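Local coordinates for protein SusD homolog (Bacteroides ovatus, PDB 4F53) that probably binds mucin O-glycans at the cell surface as a SusD-like outer-membrane lipoprotein with a TPR-like helical fold, at residues W251-M255 with V256-D260; M324-T327 with T328-I332; S107-E110 with L111-S114; N187-T190 with S191-Y194. All coordinates share one frame; numbering follows the deposited sequence.

Contact 1: W251-M255 with V256-D260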
# COMPACT_ATOMS: atom_id res chain seq x y z
N TRP A 251 -13.35 -4.95 -2.93
CA TRP A 251 -12.94 -4.72 -4.32
C TRP A 251 -13.97 -5.21 -5.32
O TRP A 251 -14.06 -4.64 -6.40
CB TRP A 251 -11.60 -5.37 -4.62
CG TRP A 251 -10.48 -4.67 -3.91
CD1 TRP A 251 -9.88 -5.04 -2.73
CD2 TRP A 251 -9.86 -3.45 -4.31
NE1 TRP A 251 -8.92 -4.13 -2.38
CE2 TRP A 251 -8.88 -3.13 -3.32
CE3 TRP A 251 -10.04 -2.57 -5.39
CZ2 TRP A 251 -8.05 -2.00 -3.43
CZ3 TRP A 251 -9.25 -1.41 -5.46
CH2 TRP A 251 -8.26 -1.15 -4.51
N GLN A 252 -14.75 -6.24 -4.95
CA GLN A 252 -15.84 -6.75 -5.79
C GLN A 252 -16.89 -5.65 -5.98
O GLN A 252 -17.47 -5.53 -7.05
CB GLN A 252 -16.46 -8.03 -5.21
CG GLN A 252 -17.53 -8.65 -6.13
CD GLN A 252 -18.93 -8.10 -5.86
OE1 GLN A 252 -19.24 -7.45 -4.84
NE2 GLN A 252 -19.82 -8.32 -6.78
N ARG A 253 -17.10 -4.82 -4.97
CA ARG A 253 -18.01 -3.68 -5.04
C ARG A 253 -17.42 -2.59 -5.93
O ARG A 253 -18.05 -2.17 -6.90
CB ARG A 253 -18.29 -3.11 -3.62
CG ARG A 253 -18.98 -4.06 -2.65
CD ARG A 253 -20.33 -4.51 -3.16
NE ARG A 253 -21.13 -5.08 -2.08
CZ ARG A 253 -21.47 -6.36 -1.98
NH1 ARG A 253 -21.09 -7.23 -2.90
NH2 ARG A 253 -22.22 -6.77 -0.96
N PHE A 254 -16.20 -2.15 -5.61
CA PHE A 254 -15.54 -1.02 -6.31
C PHE A 254 -15.37 -1.29 -7.78
O PHE A 254 -15.68 -0.41 -8.59
CB PHE A 254 -14.17 -0.66 -5.72
CG PHE A 254 -14.09 -0.62 -4.21
CD1 PHE A 254 -15.18 -0.23 -3.45
CD2 PHE A 254 -12.90 -0.95 -3.56
CE1 PHE A 254 -15.12 -0.24 -2.05
CE2 PHE A 254 -12.83 -0.92 -2.17
CZ PHE A 254 -13.94 -0.58 -1.42
N MSE A 255 -14.92 -2.50 -8.12
CA MSE A 255 -14.64 -2.85 -9.49
C MSE A 255 -15.86 -3.44 -10.23
O MSE A 255 -16.30 -2.88 -11.25
CB MSE A 255 -13.46 -3.84 -9.52
CG MSE A 255 -12.14 -3.25 -8.97
SE MSE A 255 -11.15 -2.37 -10.41
CE MSE A 255 -9.49 -1.95 -9.53
N VAL A 256 -16.36 -4.58 -9.77
CA VAL A 256 -17.38 -5.33 -10.50
C VAL A 256 -18.79 -4.76 -10.33
O VAL A 256 -19.40 -4.40 -11.34
CB VAL A 256 -17.32 -6.85 -10.17
CG1 VAL A 256 -18.30 -7.63 -11.03
CG2 VAL A 256 -15.90 -7.40 -10.36
N LEU A 257 -19.31 -4.69 -9.10
CA LEU A 257 -20.68 -4.24 -8.89
C LEU A 257 -20.92 -2.75 -9.21
O LEU A 257 -21.84 -2.44 -9.96
CB LEU A 257 -21.13 -4.53 -7.45
CG LEU A 257 -22.65 -4.56 -7.21
CD1 LEU A 257 -23.28 -5.74 -7.90
CD2 LEU A 257 -22.96 -4.63 -5.72
N TRP A 258 -20.14 -1.83 -8.61
CA TRP A 258 -20.39 -0.40 -8.80
C TRP A 258 -19.68 0.20 -9.99
O TRP A 258 -20.13 1.23 -10.48
CB TRP A 258 -20.00 0.39 -7.55
CG TRP A 258 -20.59 -0.10 -6.27
CD1 TRP A 258 -21.77 -0.78 -6.10
CD2 TRP A 258 -20.09 0.16 -4.95
NE1 TRP A 258 -21.99 -1.03 -4.77
CE2 TRP A 258 -20.98 -0.45 -4.04
CE3 TRP A 258 -18.96 0.82 -4.46
CZ2 TRP A 258 -20.78 -0.39 -2.65
CZ3 TRP A 258 -18.76 0.86 -3.09
CH2 TRP A 258 -19.66 0.26 -2.20
N SER A 259 -18.56 -0.41 -10.44
CA SER A 259 -17.75 0.08 -11.56
C SER A 259 -17.24 1.52 -11.28
O SER A 259 -17.09 2.32 -12.20
CB SER A 259 -18.50 -0.02 -12.89
OG SER A 259 -18.72 -1.37 -13.25
N ASP A 260 -16.95 1.82 -10.00
CA ASP A 260 -16.38 3.09 -9.55
C ASP A 260 -14.88 3.11 -9.82
O ASP A 260 -14.29 4.20 -9.84
CB ASP A 260 -16.60 3.30 -8.03
CG ASP A 260 -17.95 3.87 -7.64
OD1 ASP A 260 -18.63 4.44 -8.52
OD2 ASP A 260 -18.32 3.75 -6.45
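Arg253 and Trp258 meet in a local contact where helix 250-257 runs out into the turn before strand 261-263. The backbone widens into a pi-type turn here. Leu257 N donates to Gln252 O at 2.9 Å, and Trp258 N to Arg253 O at 2.7 Å. Asp260 N makes a weak bond to Phe254 O, and Ser259 is the first residue to leave helical angles. The side chains follow this path. Arg253 CB sits over the centre of the six-membered ring of Trp258, 3.7 Å from its centroid, a CH-pi contact. Phe254 CD1 meets Trp258 CZ3 at 3.8 Å, with the two ring planes 49° apart. The bend of Arg253 at chi2 (-60°) lays its CD beside Leu257 CD2, and its NH1 donates to Gln252 OE1 at 2.7 Å. An alanine in place of Trp258 would probably leave Arg253 CB without its aromatic face and open a gap beside the Phe254 edge. Asp260 is held by Asn66 and Gln48, and Ser259 OG by Arg262. Backbone bonds from i+5 to i thus widen the last turn, while the indole shields the aliphatic base of an arginine whose NE has a long, weak ion pair with Glu44.

Contact 2: M324-T327 with T328-I332; sequences MKVT and TSDNI
Thr327 and Asp330 close a type I beta turn in the loop before strand 332-335. Asp330 N donates to Thr327 O at 3.2 Å, the i+3 to i bond of the turn. The Asp330 side chain then folds back over Thr327. Its CG lies anti to the carbonyl carbon and beside the backbone N (chi1 -71°), which turns the carboxylate toward Val326 and Thr327. OD2 accepts from Thr327 N at 2.9 Å, with an N-H...O angle of 165°. That N-H meets OD2 from above the carboxylate plane. OD1 takes a weak bond from Thr327 OG1 at 3.1 Å. The hydroxyl reaches it because chi1 of Thr327 (77°) places OG1 between the backbone N and the carbonyl carbon. The Thr327 and Asp330 side chains cross at about a right angle. Val326 borders OD2 as well: its CA lies 3.3 Å from Asp330 OD2, and its CG2 lies 3.6 Å from the same oxygen. A water lies between Asp330 OD2 and Lys325 O, 2.7 Å from OD2. Thr328 packs against Gln252 and Arg253 of helix 250-257, and Asp330 O accepts from Asn249 ND2. Replacing Asp330 by an alanine would probably leave Thr327 N without its carboxylate acceptor and remove the weak acceptor of the Thr327 hydroxyl. Both carboxylate oxygens are thus engaged by one threonine, so a single anionic group ties the first and last residues of the turn by side chain as well as by backbone.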
# COMPACT_ATOMS: atom_id res chain seq x y z
N MSE A 324 -10.63 -5.53 -12.46
CA MSE A 324 -10.03 -6.53 -11.56
C MSE A 324 -10.84 -7.81 -11.59
O MSE A 324 -12.07 -7.76 -11.69
CB MSE A 324 -9.97 -5.97 -10.13
CG MSE A 324 -9.23 -6.81 -9.11
SE MSE A 324 -9.13 -5.80 -7.43
CE MSE A 324 -8.38 -7.18 -6.27
N LYS A 325 -10.15 -8.95 -11.54
CA LYS A 325 -10.75 -10.29 -11.44
C LYS A 325 -10.94 -10.49 -9.95
O LYS A 325 -9.95 -10.55 -9.22
CB LYS A 325 -9.84 -11.36 -12.08
CG LYS A 325 -10.58 -12.54 -12.65
CD LYS A 325 -9.67 -13.47 -13.46
CE LYS A 325 -9.34 -12.89 -14.82
NZ LYS A 325 -9.08 -13.95 -15.84
N VAL A 326 -12.18 -10.45 -9.46
CA VAL A 326 -12.40 -10.51 -8.00
C VAL A 326 -13.81 -10.97 -7.69
O VAL A 326 -14.75 -10.57 -8.38
CB VAL A 326 -12.08 -9.12 -7.32
CG1 VAL A 326 -12.93 -7.97 -7.88
CG2 VAL A 326 -12.13 -9.18 -5.78
N THR A 327 -13.95 -11.81 -6.65
CA THR A 327 -15.25 -12.25 -6.13
C THR A 327 -15.40 -11.79 -4.67
O THR A 327 -14.42 -11.40 -4.03
CB THR A 327 -15.51 -13.76 -6.27
OG1 THR A 327 -14.79 -14.46 -5.28
CG2 THR A 327 -15.23 -14.28 -7.65
N THR A 328 -16.63 -11.83 -4.14
CA THR A 328 -16.93 -11.43 -2.78
C THR A 328 -16.19 -12.30 -1.74
O THR A 328 -15.91 -11.84 -0.65
CB THR A 328 -18.44 -11.48 -2.52
OG1 THR A 328 -18.90 -12.80 -2.72
CG2 THR A 328 -19.23 -10.49 -3.36
N SER A 329 -15.86 -13.53 -2.08
CA SER A 329 -15.23 -14.41 -1.11
C SER A 329 -13.69 -14.39 -1.16
O SER A 329 -13.06 -15.02 -0.31
CB SER A 329 -15.75 -15.84 -1.28
OG SER A 329 -15.37 -16.32 -2.55
N ASP A 330 -13.09 -13.64 -2.10
CA ASP A 330 -11.63 -13.54 -2.20
C ASP A 330 -11.02 -12.95 -0.95
O ASP A 330 -11.57 -12.01 -0.37
CB ASP A 330 -11.21 -12.71 -3.43
CG ASP A 330 -11.44 -13.41 -4.77
OD1 ASP A 330 -11.75 -14.64 -4.78
OD2 ASP A 330 -11.35 -12.73 -5.81
N ASN A 331 -9.86 -13.49 -0.55
CA ASN A 331 -9.12 -13.01 0.62
C ASN A 331 -8.58 -11.62 0.43
O ASN A 331 -8.23 -11.21 -0.69
CB ASN A 331 -7.93 -13.92 0.94
CG ASN A 331 -8.31 -15.30 1.36
OD1 ASN A 331 -9.39 -15.56 1.90
ND2 ASN A 331 -7.39 -16.20 1.13
N ILE A 332 -8.49 -10.91 1.54
CA ILE A 332 -7.88 -9.59 1.55
C ILE A 332 -6.35 -9.80 1.67
O ILE A 332 -5.90 -10.65 2.42
CB ILE A 332 -8.52 -8.71 2.64
CG1 ILE A 332 -9.93 -8.26 2.15
CG2 ILE A 332 -7.63 -7.53 2.92
CD1 ILE A 332 -10.73 -7.40 3.08
O HOH W 1 -9.17 -11.16 -6.36

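Contact 3: S107-E110 with L111-S114; sequences SDDE and LFLS
Asp109 and Leu113 are joined through the backbone where the chain leaves the link after helix 82-106 and enters helix 110-131. Ser107 is the first residue past the earlier helix to leave helical angles. Asp109 is still extended, and Glu110 is already helical. Leu113 N donates to Asp109 O at 3.0 Å. One residue on, Ser114 N donates to Glu110 O at 3.0 Å. That carbonyl has a second donor, Ser114 OG, at 2.9 Å. The two reach Glu110 O from opposite faces of its plane; the hydroxyl donates back within its own helix. This is a helix N-terminus with Asp109 as N-cap. CG of Asp109 lies opposite its own backbone N (chi1 -178°), which brings OD1 to Leu111 N at 3.3 Å. The N-H meets OD1 from above the carboxylate plane. The negative charge faces the positive end of the helix dipole, probably a favourable pairing. Ser107 OG accepts from Asp109 N at 3.2 Å, an ST turn just ahead of the cap. The other carboxylate oxygen, Asp109 OD2, comes 3.2 Å from Phe112 CD1, with carboxylate and ring planes 43° apart. Phe112 itself packs on Val28 and Ala32 of helix 25-37. Leu113 folds back over the link. Its CD2 lies 3.6 Å from Ser107 O and its CD1 3.7 Å from Asp108 C, and it also touches Leu103 and Lys104 of helix 82-106. Leu111 and Ser114 face helix 152-173.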
# COMPACT_ATOMS: atom_id res chain seq x y z
N SER A 107 -7.92 -8.13 28.99
CA SER A 107 -6.96 -9.23 29.00
C SER A 107 -5.59 -8.85 29.58
O SER A 107 -5.11 -7.72 29.42
CB SER A 107 -6.78 -9.78 27.58
OG SER A 107 -5.93 -10.91 27.51
N ASP A 108 -4.96 -9.84 30.23
CA ASP A 108 -3.63 -9.76 30.81
C ASP A 108 -2.69 -10.74 30.09
O ASP A 108 -1.50 -10.81 30.42
CB ASP A 108 -3.69 -10.08 32.31
CG ASP A 108 -4.54 -9.11 33.11
OD1 ASP A 108 -4.15 -7.93 33.22
OD2 ASP A 108 -5.59 -9.54 33.66
N ASP A 109 -3.24 -11.49 29.09
CA ASP A 109 -2.54 -12.48 28.27
C ASP A 109 -1.53 -11.78 27.36
O ASP A 109 -1.91 -11.05 26.45
CB ASP A 109 -3.54 -13.32 27.45
CG ASP A 109 -2.97 -14.43 26.58
OD1 ASP A 109 -1.75 -14.71 26.67
OD2 ASP A 109 -3.74 -15.05 25.82
N GLU A 110 -0.25 -12.06 27.61
CA GLU A 110 0.92 -11.53 26.93
C GLU A 110 0.85 -11.72 25.41
O GLU A 110 1.28 -10.83 24.67
CB GLU A 110 2.17 -12.22 27.50
CG GLU A 110 3.48 -11.51 27.21
CD GLU A 110 4.73 -12.21 27.73
OE1 GLU A 110 4.67 -13.43 28.02
OE2 GLU A 110 5.78 -11.54 27.83
N LEU A 111 0.32 -12.86 24.94
CA LEU A 111 0.23 -13.15 23.53
C LEU A 111 -0.81 -12.23 22.84
O LEU A 111 -0.52 -11.68 21.77
CB LEU A 111 -0.09 -14.64 23.30
CG LEU A 111 -0.25 -15.11 21.84
CD1 LEU A 111 1.00 -14.86 21.02
CD2 LEU A 111 -0.58 -16.57 21.78
N PHE A 112 -1.99 -12.06 23.46
CA PHE A 112 -3.07 -11.24 22.91
C PHE A 112 -2.73 -9.75 22.96
O PHE A 112 -3.13 -9.01 22.06
CB PHE A 112 -4.39 -11.55 23.63
CG PHE A 112 -5.19 -12.61 22.90
CD1 PHE A 112 -4.86 -13.96 23.03
CD2 PHE A 112 -6.23 -12.26 22.04
CE1 PHE A 112 -5.58 -14.94 22.32
CE2 PHE A 112 -6.96 -13.24 21.35
CZ PHE A 112 -6.62 -14.57 21.48
N LEU A 113 -1.99 -9.32 23.97
CA LEU A 113 -1.57 -7.92 24.11
C LEU A 113 -0.47 -7.60 23.10
O LEU A 113 -0.43 -6.49 22.57
CB LEU A 113 -1.12 -7.61 25.54
CG LEU A 113 -2.19 -7.74 26.61
CD1 LEU A 113 -1.55 -7.91 27.97
CD2 LEU A 113 -3.22 -6.60 26.54
N SER A 114 0.39 -8.61 22.79
CA SER A 114 1.46 -8.47 21.81
C SER A 114 0.89 -8.40 20.40
O SER A 114 1.33 -7.58 19.60
CB SER A 114 2.45 -9.62 21.94
OG SER A 114 3.22 -9.40 23.11

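Contact 4: N187-T190 with S191-Y194; sequences NGNT and SAWY
Thr190 CA lies at the edge of the Trp193 indole, near its plane; Asn189 O comes obliquely, 3.6 Å from Trp193 CD1. Tyr186 and Phe196 each make an edge-to-face pair with this ring. Trp193 NE1 donates to Asp183 OD2, which also accepts from Gly188 N, so one carboxylate ties the indole to the loop. The second flat group is the Asn189 amide. It stands beside the methyl of Ala192, with ND2 3.8 Å from Ala192 CB. Its OD1 accepts from Ser191 OG at 2.8 Å, the donor tilted 30° from the carbonyl plane. Two torsions bring these groups together. Asn189 CG is turned to the far side from its backbone N (chi1 -177°), while Ser191 OG stands between its own backbone N and carbonyl carbon (chi1 70°). A water lies 3.0 Å from Asn189 OD1 and accepts from Ser191 N, linking the amide to the first turn of the helix. The backbone follows on: Tyr194 N donates to Thr190 O at 3.0 Å, whereas Ala192 N and Trp193 N make only weak bonds to Asn189 O. Thr190 OG1 bonds with Gln176 O, and its side chain packs on helices 110-131 and 152-173. Together these features mark the N-terminus of helix 190-207, with Asn189 at the N-cap position and its side chain held by a serine hydroxyl and a water.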
# COMPACT_ATOMS: atom_id res chain seq x y z
N ASN A 187 -4.91 -18.35 11.56
CA ASN A 187 -5.72 -19.30 12.34
C ASN A 187 -5.04 -19.74 13.64
O ASN A 187 -5.08 -20.91 13.99
CB ASN A 187 -6.09 -20.53 11.49
CG ASN A 187 -6.71 -20.17 10.16
OD1 ASN A 187 -6.13 -20.43 9.10
ND2 ASN A 187 -7.86 -19.51 10.20
N GLY A 188 -4.48 -18.78 14.37
CA GLY A 188 -3.85 -19.03 15.66
C GLY A 188 -2.44 -19.59 15.61
O GLY A 188 -1.90 -19.93 16.65
N ASN A 189 -1.82 -19.67 14.40
CA ASN A 189 -0.45 -20.17 14.27
C ASN A 189 0.55 -19.05 14.64
O ASN A 189 0.89 -18.22 13.81
CB ASN A 189 -0.21 -20.71 12.85
CG ASN A 189 1.15 -21.33 12.59
OD1 ASN A 189 1.97 -21.51 13.48
ND2 ASN A 189 1.41 -21.66 11.33
N THR A 190 1.03 -19.06 15.91
CA THR A 190 1.95 -18.06 16.48
C THR A 190 3.26 -17.94 15.68
O THR A 190 3.78 -16.82 15.54
CB THR A 190 2.24 -18.38 17.96
OG1 THR A 190 0.99 -18.62 18.62
CG2 THR A 190 2.95 -17.25 18.68
N SER A 191 3.80 -19.06 15.17
CA SER A 191 5.07 -19.07 14.42
C SER A 191 4.92 -18.31 13.08
O SER A 191 5.88 -17.71 12.61
CB SER A 191 5.55 -20.50 14.19
OG SER A 191 4.73 -21.19 13.26
N ALA A 192 3.72 -18.32 12.49
CA ALA A 192 3.41 -17.56 11.28
C ALA A 192 3.41 -16.04 11.58
O ALA A 192 3.87 -15.26 10.76
CB ALA A 192 2.07 -18.00 10.72
N TRP A 193 2.98 -15.64 12.80
CA TRP A 193 2.96 -14.26 13.29
C TRP A 193 4.37 -13.78 13.60
O TRP A 193 4.64 -12.59 13.44
CB TRP A 193 2.04 -14.13 14.53
CG TRP A 193 0.60 -14.03 14.14
CD1 TRP A 193 -0.39 -14.93 14.42
CD2 TRP A 193 -0.01 -12.99 13.35
NE1 TRP A 193 -1.58 -14.50 13.86
CE2 TRP A 193 -1.36 -13.34 13.16
CE3 TRP A 193 0.49 -11.83 12.70
CZ2 TRP A 193 -2.24 -12.56 12.41
CZ3 TRP A 193 -0.39 -11.06 11.95
CH2 TRP A 193 -1.73 -11.42 11.82
N TYR A 194 5.25 -14.69 14.04
CA TYR A 194 6.67 -14.46 14.31
C TYR A 194 7.35 -14.03 13.02
O TYR A 194 8.08 -13.04 13.02
CB TYR A 194 7.34 -15.73 14.88
CG TYR A 194 8.81 -15.57 15.19
CD1 TYR A 194 9.24 -14.93 16.34
CD2 TYR A 194 9.78 -16.05 14.31
CE1 TYR A 194 10.60 -14.77 16.63
CE2 TYR A 194 11.15 -15.89 14.57
CZ TYR A 194 11.55 -15.26 15.74
OH TYR A 194 12.88 -15.09 16.03
O HOH W 2 2.95 -22.02 16.23

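In the fold
From the N terminus, contact 3 comes first, at the short link between helices 82-106 and 110-131. Contact 4 follows at the start of helix 190-207, after the loop from helix 152-173. These two touch: Leu111 CD1 lies 3.9 Å from Thr190 CG2, and both helix starts pack against helix 152-173. Contact 1 ends helix 250-257 and leads into strand 261-263. Contact 2 turns the loop before strand 332-335. Contacts 1 and 2 also touch, with Met255 CG 3.7 Å from Met324 CB. All four are local and in series; none nests or crosses. The two pairs do not touch; contacts 2 and 4 come closest, their nearest atoms about 9 Å apart.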